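Local coordinates for protein phytase (Citrobacter braakii, PDB 3ZHC) that belongs to branch 2 of the histidine phosphatase superfamily, an alpha/beta enzyme family in which helices pack around a central mixed beta-sheet, at residues Pro44-Thr48 with Pro49-Asn53; Thr239-Phe242 with Leu243-Ala247; Gly125-Pro128 with Lys129-Ile132; Leu86-Ser90 with Lys91-Asn95; Cys155-Thr159 with Leu160-Asn164. The protein carries 2 engineered substitutions. One frame throughout, in Å; residues are numbered along the deposited sequence. Where two conformers were deposited one is given.

All five contacts are local, each within one continuous run of chain, so they follow in series and none nests in or crosses another. From the N terminus, contact 1 turns the loop after strand 28-38 into helix 49-53. Contact 4 ends helix 71-90 and contact 3 ends helix 113-126; both lead toward strands of the central sheet, and their centres are about 15 Å apart. Contact 5 starts helix 159-169, far from both. Contact 2 comes last, inside helix 231-247, and returns to the beginning: Met51 CE of contact 1 packs on Ile241 CD1 of contact 2 at 3.5 Å, joining two parts of the fold distant in sequence.

Contact 1 (Pro44-Thr48 with Pro49-Asn53); sequences PTKFT and PIMKN. Unlike the reference sequence in segment 49-53: Asn53 (reference Asp). With FMT (formic acid), chain O.
Thr48 and Met51 form a capping box at the start of helix 49-53, the short helix entered from the loop that leaves strand 28-38. Thr48 is the N-cap residue, and its OG1 accepts from Met51 N at 3.5 Å, a weak bond by its length. The return bond ends on sulfur: Thr48 N donates to Met51 SD over 3.5 Å, again weakly. OG1 can reach the first turn because it is tucked between the backbone N and carbonyl carbon of its own residue (chi1 64°). Thr48 OG1 also rests 3.3 Å from Met51 CG, with the two side chains crossing at about a right angle.

The methionine starts with CG beside its backbone N, runs on extended, and then folds at its last torsion (chi3 58°). That fold carries the methyl back along the incoming loop, where Met51 CE meets Lys46 O at 3.5 Å and lies near the plane of the Phe47 ring, at its edge. A different residue takes the ring's face. Lys52, stretched out beyond CG, passes across the phenyl and sets CE 4.0 Å from the Phe47 ring centroid, a CH-pi contact. Lys52 N bonds Thr48 O at 3.2 Å and closes the first helical turn. Pro44 packs on helix 231-247. Near the start of residues 44-48 lies a formic acid, probably from the crystallisation liquor and also bonded to Arg42 NH1; Thr45 N donates to its O2 at 2.9 Å, nearly straight at 168°.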
loop_
_atom_site.group_PDB
_atom_site.type_symbol
_atom_site.label_atom_id
_atom_site.label_comp_id
_atom_site.label_asym_id
_atom_site.label_seq_id
_atom_site.Cartn_x
_atom_site.Cartn_y
_atom_site.Cartn_z
ATOM N N PRO B 44 22.091 -5.022 15.016
ATOM C CA PRO B 44 21.331 -3.918 15.556
ATOM C C PRO B 44 22.201 -2.725 15.956
ATOM O O PRO B 44 23.347 -2.897 16.369
ATOM C CB PRO B 44 20.659 -4.519 16.799
ATOM C CG PRO B 44 20.486 -5.942 16.472
ATOM C CD PRO B 44 21.656 -6.307 15.593
ATOM N N THR B 45 21.626 -1.543 15.813
ATOM C CA THR B 45 22.265 -0.302 16.156
ATOM C C THR B 45 22.427 -0.113 17.678
ATOM O O THR B 45 23.332 0.577 18.113
ATOM C CB THR B 45 21.467 0.896 15.545
ATOM O OG1 THR B 45 22.214 2.071 15.674
ATOM C CG2 THR B 45 20.130 1.086 16.225
ATOM N N LYS B 46 21.545 -0.723 18.467
ATOM C CA LYS B 46 21.590 -0.617 19.924
ATOM C C LYS B 46 20.977 -1.821 20.615
ATOM O O LYS B 46 20.350 -2.661 19.983
ATOM C CB LYS B 46 20.884 0.667 20.375
ATOM C CG LYS B 46 19.455 0.817 19.904
ATOM C CD LYS B 46 18.936 2.226 20.247
ATOM C CE LYS B 46 17.703 2.578 19.478
ATOM N NZ LYS B 46 17.396 4.035 19.562
ATOM N N PHE B 47 21.177 -1.889 21.923
ATOM C CA PHE B 47 20.663 -2.993 22.741
ATOM C C PHE B 47 20.483 -2.454 24.153
ATOM O O PHE B 47 21.403 -2.422 24.919
ATOM C CB PHE B 47 21.626 -4.191 22.662
ATOM C CG PHE B 47 21.128 -5.428 23.341
ATOM C CD1 PHE B 47 19.833 -5.897 23.129
ATOM C CD2 PHE B 47 21.955 -6.150 24.181
ATOM C CE1 PHE B 47 19.380 -7.049 23.756
ATOM C CE2 PHE B 47 21.486 -7.325 24.816
ATOM C CZ PHE B 47 20.208 -7.758 24.593
ATOM N N THR B 48 19.262 -2.032 24.456
ATOM C CA THR B 48 18.960 -1.241 25.637
ATOM C C THR B 48 18.028 -1.950 26.649
ATOM O O THR B 48 17.427 -2.988 26.304
ATOM C CB THR B 48 18.298 0.071 25.169
ATOM O OG1 THR B 48 17.056 -0.224 24.548
ATOM C CG2 THR B 48 19.194 0.808 24.160
ATOM N N PRO B 49 17.911 -1.399 27.901
ATOM C CA PRO B 49 16.990 -1.916 28.916
ATOM C C PRO B 49 15.537 -1.988 28.476
ATOM O O PRO B 49 14.866 -2.964 28.778
ATOM C CB PRO B 49 17.129 -0.884 30.047
ATOM C CG PRO B 49 18.447 -0.383 29.913
ATOM C CD PRO B 49 18.708 -0.291 28.471
ATOM N N ILE B 50 15.067 -0.949 27.770
ATOM C CA ILE B 50 13.703 -0.902 27.244
ATOM C C ILE B 50 13.451 -2.066 26.301
ATOM O O ILE B 50 12.409 -2.729 26.415
ATOM C CB ILE B 50 13.395 0.456 26.540
ATOM C CG1 ILE B 50 13.262 1.559 27.594
ATOM C CG2 ILE B 50 12.111 0.372 25.708
ATOM C CD1 ILE B 50 13.040 2.941 27.011
ATOM N N MET B 51 14.401 -2.318 25.384
ATOM C CA MET B 51 14.291 -3.461 24.420
ATOM C C MET B 51 14.142 -4.778 25.167
ATOM O O MET B 51 13.323 -5.633 24.787
ATOM C CB MET B 51 15.499 -3.519 23.475
ATOM C CG MET B 51 15.579 -2.377 22.509
ATOM S SD MET B 51 17.148 -2.273 21.628
ATOM C CE MET B 51 17.198 -3.893 20.842
ATOM N N LYS B 52 14.922 -4.933 26.238
ATOM C CA LYS B 52 14.858 -6.129 27.068
ATOM C C LYS B 52 13.538 -6.236 27.841
ATOM O O LYS B 52 13.014 -7.311 27.970
ATOM C CB LYS B 52 16.029 -6.172 28.045
ATOM C CG LYS B 52 17.371 -6.330 27.392
ATOM C CD LYS B 52 18.456 -6.263 28.430
ATOM C CE LYS B 52 19.814 -6.233 27.826
ATOM N NZ LYS B 52 20.819 -6.030 28.910
ATOM N N ASN B 53 13.017 -5.104 28.334
ATOM C CA ASN B 53 11.801 -5.087 29.179
ATOM C C ASN B 53 10.437 -5.009 28.446
ATOM O O ASN B 53 9.385 -5.038 29.114
ATOM C CB ASN B 53 11.925 -3.966 30.230
ATOM C CG ASN B 53 13.120 -4.195 31.205
ATOM O OD1 ASN B 53 13.364 -5.316 31.674
ATOM N ND2 ASN B 53 13.847 -3.138 31.493
HETATM C C FMT O . 17.904 -1.260 14.453
HETATM O O1 FMT O . 17.476 -0.517 13.556
HETATM O O2 FMT O . 19.050 -1.702 14.449
#

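Contact 2 (Thr239-Phe242 with Leu243-Ala247); sequences TEIF and LLQEA
Phe242 and Gln245 lie side by side on one flank of helix 231-247, pointing the same way. The amide OE1 of Gln245 sits at the edge of the phenyl ring, 3.8 Å from Phe242 CD1, with the two planes turned 63° apart. Gln245 NE2 reaches Ile241 CG2 at 3.8 Å, so the amide spans two side chains of the preceding turn.

The tight part is the backbone and the side-chain stems resting on its carbonyls. Leu244 N bonds Glu240 O and Gln245 N bonds Ile241 O, both at 2.8 Å, and Leu244 CG presses to 3.3 Å from that same Glu240 O. Contacts between side-chain ends are looser. Glu240 bends at chi2 (66°), which brings its carboxylate back along the helix: OE1 stands 3.8 Å from Leu243 CD2, and OE2 passes Leu244 at a similar range. The more open side belongs to Glu246, partly exposed, whose end leads away from the preceding turn.

Gln245 and Glu240, both buried, find their strong partners beyond the helix. Gln245 OE1 accepts from Ala254 N, and Glu240 OE2 makes a salt bridge with Arg38, the first arginine of the family's RHGxRxP signature. Arg38 thus probably offsets the charge of the buried carboxylate, whose OE1 lies close to the like-charged Asp346.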
loop_
_atom_site.group_PDB
_atom_site.type_symbol
_atom_site.label_atom_id
_atom_site.label_comp_id
_atom_site.label_asym_id
_atom_site.label_seq_id
_atom_site.Cartn_x
_atom_site.Cartn_y
_atom_site.Cartn_z
ATOM N N THR B 239 11.215 -3.611 14.690
ATOM C CA THR B 239 10.770 -4.229 13.436
ATOM C C THR B 239 11.933 -4.334 12.420
ATOM O O THR B 239 12.007 -5.302 11.649
ATOM C CB THR B 239 9.554 -3.497 12.835
ATOM O OG1 THR B 239 9.857 -2.119 12.671
ATOM C CG2 THR B 239 8.332 -3.629 13.764
ATOM N N GLU B 240 12.837 -3.348 12.429
ATOM C CA GLU B 240 14.038 -3.408 11.585
ATOM C C GLU B 240 14.946 -4.544 12.059
ATOM O O GLU B 240 15.531 -5.252 11.232
ATOM C CB GLU B 240 14.780 -2.069 11.580
ATOM C CG GLU B 240 16.096 -2.028 10.782
ATOM C CD GLU B 240 15.944 -2.216 9.245
ATOM O OE1 GLU B 240 14.800 -2.226 8.708
ATOM O OE2 GLU B 240 17.001 -2.340 8.586
ATOM N N ILE B 241 15.058 -4.716 13.387
ATOM C CA ILE B 241 15.875 -5.808 13.952
ATOM C C ILE B 241 15.320 -7.163 13.457
ATOM O O ILE B 241 16.091 -8.023 13.035
ATOM C CB ILE B 241 15.997 -5.751 15.498
ATOM C CG1 ILE B 241 16.804 -4.523 15.916
ATOM C CG2 ILE B 241 16.679 -7.011 16.044
ATOM C CD1 ILE B 241 16.843 -4.259 17.412
ATOM N N PHE B 242 14.005 -7.331 13.480
ATOM C CA PHE B 242 13.415 -8.592 12.969
ATOM C C PHE B 242 13.770 -8.821 11.495
ATOM O O PHE B 242 14.132 -9.938 11.127
ATOM C CB PHE B 242 11.906 -8.665 13.174
ATOM C CG PHE B 242 11.463 -8.571 14.625
ATOM C CD1 PHE B 242 12.177 -9.203 15.658
ATOM C CD2 PHE B 242 10.291 -7.864 14.955
ATOM C CE1 PHE B 242 11.743 -9.114 16.995
ATOM C CE2 PHE B 242 9.852 -7.773 16.291
ATOM C CZ PHE B 242 10.576 -8.394 17.306
ATOM N N LEU B 243 13.674 -7.764 10.675
ATOM C CA LEU B 243 14.060 -7.834 9.252
ATOM C C LEU B 243 15.512 -8.228 9.110
ATOM O O LEU B 243 15.839 -9.099 8.312
ATOM C CB LEU B 243 13.852 -6.497 8.537
ATOM C CG LEU B 243 14.058 -6.540 7.005
ATOM C CD1 LEU B 243 12.708 -6.584 6.283
ATOM C CD2 LEU B 243 14.904 -5.364 6.518
ATOM N N LEU B 244 16.382 -7.567 9.889
ATOM C CA LEU B 244 17.838 -7.875 9.894
ATOM C C LEU B 244 18.119 -9.336 10.293
ATOM O O LEU B 244 18.938 -10.008 9.650
ATOM C CB LEU B 244 18.592 -6.907 10.793
ATOM C CG LEU B 244 18.655 -5.455 10.245
ATOM C CD1 LEU B 244 19.047 -4.449 11.361
ATOM C CD2 LEU B 244 19.587 -5.335 9.043
ATOM N N GLN B 245 17.431 -9.825 11.339
ATOM C CA GLN B 245 17.563 -11.243 11.764
ATOM C C GLN B 245 17.283 -12.207 10.590
ATOM O O GLN B 245 18.077 -13.141 10.323
ATOM C CB GLN B 245 16.614 -11.571 12.914
ATOM C CG GLN B 245 16.974 -10.980 14.218
ATOM C CD GLN B 245 15.898 -11.197 15.279
ATOM O OE1 GLN B 245 14.841 -11.796 15.011
ATOM N NE2 GLN B 245 16.161 -10.716 16.489
ATOM N N GLU B 246 16.159 -11.957 9.902
ATOM C CA GLU B 246 15.742 -12.733 8.730
ATOM C C GLU B 246 16.784 -12.647 7.597
ATOM O O GLU B 246 17.276 -13.676 7.121
ATOM C CB GLU B 246 14.377 -12.242 8.239
ATOM C CG GLU B 246 13.727 -13.051 7.087
ATOM C CD GLU B 246 13.252 -14.445 7.485
ATOM O OE1 GLU B 246 12.852 -14.671 8.634
ATOM O OE2 GLU B 246 13.276 -15.319 6.616
ATOM N N ALA B 247 17.117 -11.430 7.179
ATOM C CA ALA B 247 18.122 -11.206 6.091
ATOM C C ALA B 247 19.512 -11.806 6.410
ATOM O O ALA B 247 20.230 -12.228 5.504
ATOM C CB ALA B 247 18.245 -9.720 5.769
#

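Contact 3 (Gly125-Pro128 with Lys129-Ile132); sequences GLAP and KCQI
Ala127 and Cys130 meet across a type II beta turn that follows directly on the end of helix 113-126. Ala127 is the first residue to leave helical geometry, and its carbonyl oxygen accepts from Cys130 N: the Cys130 N to Ala127 O distance is 3.3 Å. The bond is weak, bent to 136° at the hydrogen. Pro128 and Lys129 fill the two corners, and Lys129 takes the positive phi (65°) that the second corner of this turn requires.

From its root outward, the cysteine stays close to Ala127. Cys130 CB lies 3.3 Å from Ala127 O. Cys130 SG, placed beside its own backbone N by chi1 of -60°, remains 3.4 Å from Ala127 O and touches the alanine methyl, Ala127 CB, at 3.6 Å. There the side chain ends in a disulfide to Cys99, which ties the turn to another loop. The same methyl is also met by the tip of Ile132, whose CD1 comes to 3.9 Å from Ala127 CB.

A water supplies a second donor to the carbonyl. It donates to Ala127 O at 2.7 Å and accepts from Ile132 N at 3.3 Å, so the chain beyond the turn is linked back to it. Ile132 and Leu126 both pack on Val105 of strand 105-109. An extended first corner, which suits proline, and a left-handed backbone conformation at the second mark a type II turn, used here to reverse the chain between helix 113-126 and strand 134-135.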
loop_
_atom_site.group_PDB
_atom_site.type_symbol
_atom_site.label_atom_id
_atom_site.label_comp_id
_atom_site.label_asym_id
_atom_site.label_seq_id
_atom_site.Cartn_x
_atom_site.Cartn_y
_atom_site.Cartn_z
ATOM N N GLY B 125 32.030 -7.990 -5.850
ATOM C CA GLY B 125 31.086 -8.523 -6.821
ATOM C C GLY B 125 31.275 -7.935 -8.208
ATOM O O GLY B 125 31.270 -8.669 -9.200
ATOM N N LEU B 126 31.444 -6.603 -8.264
ATOM C CA LEU B 126 31.536 -5.855 -9.521
ATOM C C LEU B 126 32.846 -6.067 -10.265
ATOM O O LEU B 126 32.841 -6.331 -11.464
ATOM C CB LEU B 126 31.371 -4.333 -9.264
ATOM C CG LEU B 126 31.240 -3.406 -10.507
ATOM C CD1 LEU B 126 29.783 -3.287 -10.962
ATOM C CD2 LEU B 126 31.850 -2.016 -10.238
ATOM N N ALA B 127 33.953 -5.930 -9.541
ATOM C CA ALA B 127 35.292 -5.978 -10.114
ATOM C C ALA B 127 36.289 -6.663 -9.149
ATOM O O ALA B 127 37.216 -6.022 -8.647
ATOM C CB ALA B 127 35.735 -4.581 -10.444
ATOM N N PRO B 128 36.090 -7.981 -8.890
ATOM C CA PRO B 128 37.000 -8.699 -7.970
ATOM C C PRO B 128 38.424 -8.720 -8.495
ATOM O O PRO B 128 38.631 -8.869 -9.704
ATOM C CB PRO B 128 36.426 -10.125 -7.921
ATOM C CG PRO B 128 35.521 -10.242 -9.071
ATOM C CD PRO B 128 35.062 -8.873 -9.460
ATOM N N LYS B 129 39.379 -8.558 -7.584
ATOM C CA LYS B 129 40.810 -8.582 -7.893
ATOM C C LYS B 129 41.274 -7.411 -8.808
ATOM O O LYS B 129 42.279 -7.546 -9.502
ATOM C CB LYS B 129 41.224 -9.968 -8.488
ATOM C CG LYS B 129 40.754 -11.171 -7.659
ATOM C CD LYS B 129 40.926 -12.466 -8.433
ATOM C CE LYS B 129 40.506 -13.663 -7.600
ATOM N NZ LYS B 129 39.069 -13.606 -7.200
ATOM N N CYS B 130 40.534 -6.283 -8.783
ATOM C CA CYS B 130 40.884 -5.061 -9.543
ATOM C C CYS B 130 41.504 -3.954 -8.662
ATOM O O CYS B 130 41.990 -2.963 -9.191
ATOM C CB CYS B 130 39.661 -4.528 -10.294
ATOM S SG CYS B 130 38.971 -5.719 -11.502
ATOM N N GLN B 131 41.472 -4.147 -7.326
ATOM C CA GLN B 131 42.060 -3.204 -6.344
ATOM C C GLN B 131 41.497 -1.769 -6.461
ATOM O O GLN B 131 42.208 -0.779 -6.199
ATOM C CB GLN B 131 43.612 -3.196 -6.440
ATOM C CG GLN B 131 44.271 -4.554 -6.234
ATOM C CD GLN B 131 45.785 -4.450 -6.051
ATOM O OE1 GLN B 131 46.315 -3.379 -5.747
ATOM N NE2 GLN B 131 46.482 -5.570 -6.229
ATOM N N ILE B 132 40.215 -1.648 -6.851
ATOM C CA ILE B 132 39.574 -0.324 -6.962
ATOM C C ILE B 132 39.398 0.254 -5.536
ATOM O O ILE B 132 38.929 -0.428 -4.642
ATOM C CB ILE B 132 38.227 -0.371 -7.707
ATOM C CG1 ILE B 132 38.443 -0.793 -9.169
ATOM C CG2 ILE B 132 37.526 0.981 -7.643
ATOM C CD1 ILE B 132 37.171 -0.937 -9.965
HETATM O O HOH W 1 37.955 -4.044 -6.971
#

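Contact 4 (Leu86-Ser90 with Lys91-Asn95); sequences LWFTS and KGLLN
Lys91 lies across Trp87 where helix 71-90 ends in a Schellman motif, with its CG 4.2 Å from the centroid of the indole six-membered ring in a CH-pi contact. A bend at chi2 (-62°) carries the lysine obliquely over the indole, with Lys91 CE 3.6 Å from Trp87 NE1.

The carbonyls of the last turn are taken up one after another. Trp87 O accepts twice from the same face of its plane: from Ser90 OG at 2.8 Å and from Lys91 N at 3.3 Å. Phe88 O takes Leu93 N at 2.8 Å, plus a weak bond from Leu94 N. Thr89 O receives Gly92 N at 3.1 Å, a donor that stands above the carbonyl plane. The positive phi of Gly92 (82°) turns the chain after its N, so that Leu93 N reaches back to Phe88 O; these two bonds make the Schellman motif. The hydroxyl of Thr89 is satisfied by Arg85 O, one turn earlier.

On the apolar side, Leu93 CD2 sits over the Phe88 ring, 3.8 Å from its centroid. Phe88 and Leu93 both pack on Val33 of strand 28-38 and Trp87 on its Leu30, while Lys395 of strand 394-398 makes a cation-pi contact with the indole, so this helix end is seated against the central sheet.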
loop_
_atom_site.group_PDB
_atom_site.type_symbol
_atom_site.label_atom_id
_atom_site.label_comp_id
_atom_site.label_asym_id
_atom_site.label_seq_id
_atom_site.Cartn_x
_atom_site.Cartn_y
_atom_site.Cartn_z
ATOM N N LEU B 86 27.229 -7.697 -14.624
ATOM C CA LEU B 86 26.596 -8.370 -15.783
ATOM C C LEU B 86 25.633 -7.453 -16.525
ATOM O O LEU B 86 25.630 -7.419 -17.758
ATOM C CB LEU B 86 25.861 -9.649 -15.341
ATOM C CG LEU B 86 26.746 -10.776 -14.769
ATOM C CD1 LEU B 86 25.936 -11.778 -13.979
ATOM C CD2 LEU B 86 27.560 -11.473 -15.904
ATOM N N TRP B 87 24.821 -6.704 -15.771
ATOM C CA TRP B 87 23.833 -5.802 -16.371
ATOM C C TRP B 87 24.509 -4.603 -17.062
ATOM O O TRP B 87 24.176 -4.294 -18.201
ATOM C CB TRP B 87 22.796 -5.330 -15.341
ATOM C CG TRP B 87 21.639 -4.697 -15.992
ATOM C CD1 TRP B 87 20.605 -5.336 -16.644
ATOM C CD2 TRP B 87 21.374 -3.309 -16.086
ATOM N NE1 TRP B 87 19.718 -4.419 -17.130
ATOM C CE2 TRP B 87 20.162 -3.162 -16.804
ATOM C CE3 TRP B 87 22.037 -2.164 -15.634
ATOM C CZ2 TRP B 87 19.600 -1.915 -17.078
ATOM C CZ3 TRP B 87 21.479 -0.914 -15.906
ATOM C CH2 TRP B 87 20.271 -0.800 -16.622
ATOM N N PHE B 88 25.450 -3.945 -16.374
ATOM C CA PHE B 88 26.193 -2.800 -16.974
ATOM C C PHE B 88 27.053 -3.209 -18.197
ATOM O O PHE B 88 27.231 -2.410 -19.131
ATOM C CB PHE B 88 27.085 -2.071 -15.943
ATOM C CG PHE B 88 26.317 -1.327 -14.842
ATOM C CD1 PHE B 88 25.123 -0.614 -15.110
ATOM C CD2 PHE B 88 26.813 -1.316 -13.532
ATOM C CE1 PHE B 88 24.440 0.069 -14.081
ATOM C CE2 PHE B 88 26.135 -0.632 -12.502
ATOM C CZ PHE B 88 24.946 0.059 -12.777
ATOM N N THR B 89 27.572 -4.440 -18.174
ATOM C CA THR B 89 28.367 -4.985 -19.287
ATOM C C THR B 89 27.478 -5.293 -20.505
ATOM O O THR B 89 27.878 -5.018 -21.635
ATOM C CB THR B 89 29.204 -6.243 -18.843
ATOM O OG1 THR B 89 30.142 -5.860 -17.827
ATOM C CG2 THR B 89 29.964 -6.860 -20.022
ATOM N N SER B 90 26.281 -5.849 -20.268
ATOM C CA SER B 90 25.335 -6.163 -21.358
ATOM C C SER B 90 24.816 -4.908 -22.090
ATOM O O SER B 90 24.457 -4.989 -23.261
ATOM C CB SER B 90 24.143 -6.973 -20.844
ATOM O OG SER B 90 23.288 -6.172 -20.056
ATOM N N LYS B 91 24.772 -3.772 -21.378
ATOM C CA LYS B 91 24.364 -2.479 -21.957
ATOM C C LYS B 91 25.553 -1.669 -22.501
ATOM O O LYS B 91 25.348 -0.589 -23.037
ATOM C CB LYS B 91 23.602 -1.629 -20.916
ATOM C CG LYS B 91 22.388 -2.311 -20.261
ATOM C CD LYS B 91 21.321 -2.680 -21.241
ATOM C CE LYS B 91 20.179 -3.397 -20.550
ATOM N NZ LYS B 91 19.252 -3.990 -21.534
ATOM N N GLY B 92 26.781 -2.187 -22.359
ATOM C CA GLY B 92 27.990 -1.512 -22.855
ATOM C C GLY B 92 28.592 -0.413 -21.980
ATOM O O GLY B 92 29.524 0.264 -22.416
ATOM N N LEU B 93 28.071 -0.223 -20.752
ATOM C CA LEU B 93 28.595 0.810 -19.825
ATOM C C LEU B 93 30.031 0.504 -19.423
ATOM O O LEU B 93 30.880 1.395 -19.407
ATOM C CB LEU B 93 27.715 0.916 -18.576
ATOM C CG LEU B 93 28.072 2.001 -17.547
ATOM C CD1 LEU B 93 27.819 3.374 -18.133
ATOM C CD2 LEU B 93 27.283 1.813 -16.275
ATOM N N LEU B 94 30.277 -0.766 -19.092
ATOM C CA LEU B 94 31.605 -1.287 -18.780
ATOM C C LEU B 94 31.950 -2.294 -19.866
ATOM O O LEU B 94 31.090 -3.092 -20.259
ATOM C CB LEU B 94 31.610 -1.965 -17.403
ATOM C CG LEU B 94 31.156 -1.112 -16.206
ATOM C CD1 LEU B 94 31.012 -1.966 -14.959
ATOM C CD2 LEU B 94 32.117 0.043 -15.960
ATOM N N ASN B 95 33.197 -2.264 -20.361
ATOM C CA ASN B 95 33.643 -3.226 -21.407
ATOM C C ASN B 95 33.713 -4.649 -20.852
ATOM O O ASN B 95 33.976 -4.833 -19.662
ATOM C CB ASN B 95 34.998 -2.810 -22.030
ATOM C CG ASN B 95 34.882 -1.554 -22.931
ATOM O OD1 ASN B 95 34.170 -0.583 -22.605
ATOM N ND2 ASN B 95 35.584 -1.576 -24.060
#

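Contact 5 (Cys155-Thr159 with Leu160-Asn164); sequences CSFNT and LQVCN. Engineered in segment 160-164: Cys163 (natural residue Lys). Unlike the reference sequence in segment 160-164: Gln161 (reference Lys).
An N-cap with a hydrophobic staple begins helix 159-169, and Asn158 is the capping residue. Its CG stands anti to the backbone N (chi1 -176°), which directs the amide over the first turn, where Asn158 OD1 accepts from Gln161 N at 3.3 Å. The bond is weak, and it belongs to one of the two conformers modelled for the asparagine. In this conformer Asn158 OD1 also lies 3.5 Å from Gln161 CB, and the two side chains cross at about a right angle with their amide planes nearly parallel. In the same conformer a water donates to Asn158 OD1 at 3.0 Å; it accepts from Leu160 N at 3.1 Å, so it satisfies another N-H of the first turn.

The backbone bonds are shorter. Val162 N meets Asn158 O at 2.8 Å, and Cys163 N follows on Thr159 O at 2.9 Å.

The staple joins the residue before the cap to the fourth residue of the helix: Phe157 CB touches Val162 CG2 at 3.8 Å, that methyl approaching the ring obliquely. Both side chains also pack on Val284 of helix 282-301 and Val226 of strand 225-227. Disulfides anchor the run at two points, Cys155 to Cys429 and the engineered Cys163 to Cys221. A polar cap on the solvent side with an apolar pair bracketing it on the buried side is typical of the hydrophobic staple at a helix N terminus.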
loop_
_atom_site.group_PDB
_atom_site.type_symbol
_atom_site.label_atom_id
_atom_site.label_comp_id
_atom_site.label_asym_id
_atom_site.label_seq_id
_atom_site.Cartn_x
_atom_site.Cartn_y
_atom_site.Cartn_z
ATOM N N CYS B 155 24.390 24.815 7.893
ATOM C CA CYS B 155 23.113 24.105 7.695
ATOM C C CYS B 155 22.403 23.644 9.002
ATOM O O CYS B 155 22.842 22.695 9.668
ATOM C CB CYS B 155 23.401 22.924 6.785
ATOM S SG CYS B 155 22.094 21.824 6.426
ATOM N N SER B 156 21.305 24.338 9.342
ATOM C CA SER B 156 20.451 24.008 10.490
ATOM C C SER B 156 18.975 24.031 10.108
ATOM O O SER B 156 18.572 24.745 9.197
ATOM C CB SER B 156 20.694 24.981 11.657
ATOM O OG SER B 156 21.844 24.599 12.398
ATOM N N PHE B 157 18.180 23.245 10.819
ATOM C CA PHE B 157 16.744 23.228 10.633
ATOM C C PHE B 157 16.097 24.415 11.316
ATOM O O PHE B 157 16.548 24.809 12.381
ATOM C CB PHE B 157 16.093 22.006 11.324
ATOM C CG PHE B 157 16.489 20.659 10.775
ATOM C CD1 PHE B 157 16.390 20.375 9.411
ATOM C CD2 PHE B 157 16.924 19.642 11.641
ATOM C CE1 PHE B 157 16.744 19.107 8.909
ATOM C CE2 PHE B 157 17.278 18.366 11.139
ATOM C CZ PHE B 157 17.184 18.108 9.777
ATOM N N ASN B 158 15.052 24.988 10.699
ATOM C CA ASN B 158 14.186 25.934 11.412
ATOM C C ASN B 158 13.317 24.997 12.232
ATOM O O ASN B 158 12.355 24.393 11.715
ATOM C CB ASN B 158 13.366 26.844 10.503
ATOM C CG ASN B 158 12.541 27.909 11.306
ATOM O OD1 ASN B 158 11.691 27.577 12.148
ATOM N ND2 ASN B 158 12.807 29.184 11.027
ATOM N N THR B 159 13.664 24.865 13.519
ATOM C CA THR B 159 13.040 23.877 14.436
ATOM C C THR B 159 11.504 23.852 14.491
ATOM O O THR B 159 10.908 22.764 14.369
ATOM C CB THR B 159 13.590 24.014 15.889
ATOM O OG1 THR B 159 13.277 25.317 16.400
ATOM C CG2 THR B 159 15.075 23.799 15.917
ATOM N N LEU B 160 10.870 25.021 14.674
ATOM C CA LEU B 160 9.380 25.083 14.718
ATOM C C LEU B 160 8.762 24.715 13.366
ATOM O O LEU B 160 7.815 23.949 13.314
ATOM C CB LEU B 160 8.857 26.457 15.212
ATOM C CG LEU B 160 8.772 26.626 16.735
ATOM C CD1 LEU B 160 8.570 28.099 17.134
ATOM C CD2 LEU B 160 7.650 25.730 17.335
ATOM N N GLN B 161 9.316 25.266 12.287
ATOM C CA GLN B 161 8.850 24.957 10.913
ATOM C C GLN B 161 8.945 23.442 10.613
ATOM O O GLN B 161 7.989 22.836 10.123
ATOM C CB GLN B 161 9.652 25.778 9.899
ATOM C CG GLN B 161 9.328 25.552 8.414
ATOM C CD GLN B 161 10.008 26.591 7.521
ATOM O OE1 GLN B 161 9.644 27.779 7.539
ATOM N NE2 GLN B 161 10.982 26.154 6.739
ATOM N N VAL B 162 10.096 22.856 10.930
ATOM C CA VAL B 162 10.351 21.416 10.704
ATOM C C VAL B 162 9.443 20.505 11.566
ATOM O O VAL B 162 8.827 19.583 11.024
ATOM C CB VAL B 162 11.862 21.084 10.895
ATOM C CG1 VAL B 162 12.116 19.616 10.932
ATOM C CG2 VAL B 162 12.686 21.750 9.763
ATOM N N CYS B 163 9.362 20.769 12.890
ATOM C CA CYS B 163 8.477 19.956 13.802
ATOM C C CYS B 163 7.044 20.032 13.376
ATOM O O CYS B 163 6.394 19.009 13.234
ATOM C CB CYS B 163 8.599 20.345 15.319
ATOM S SG CYS B 163 9.431 19.082 16.417
ATOM N N ASN B 164 6.557 21.259 13.167
ATOM C CA ASN B 164 5.180 21.471 12.719
ATOM C C ASN B 164 4.879 20.816 11.364
ATOM O O ASN B 164 3.806 20.278 11.182
ATOM C CB ASN B 164 4.843 22.957 12.687
ATOM C CG ASN B 164 4.697 23.562 14.080
ATOM O OD1 ASN B 164 3.965 23.044 14.915
ATOM N ND2 ASN B 164 5.375 24.658 14.322
HETATM O O HOH W 2 12.545 27.614 15.027
#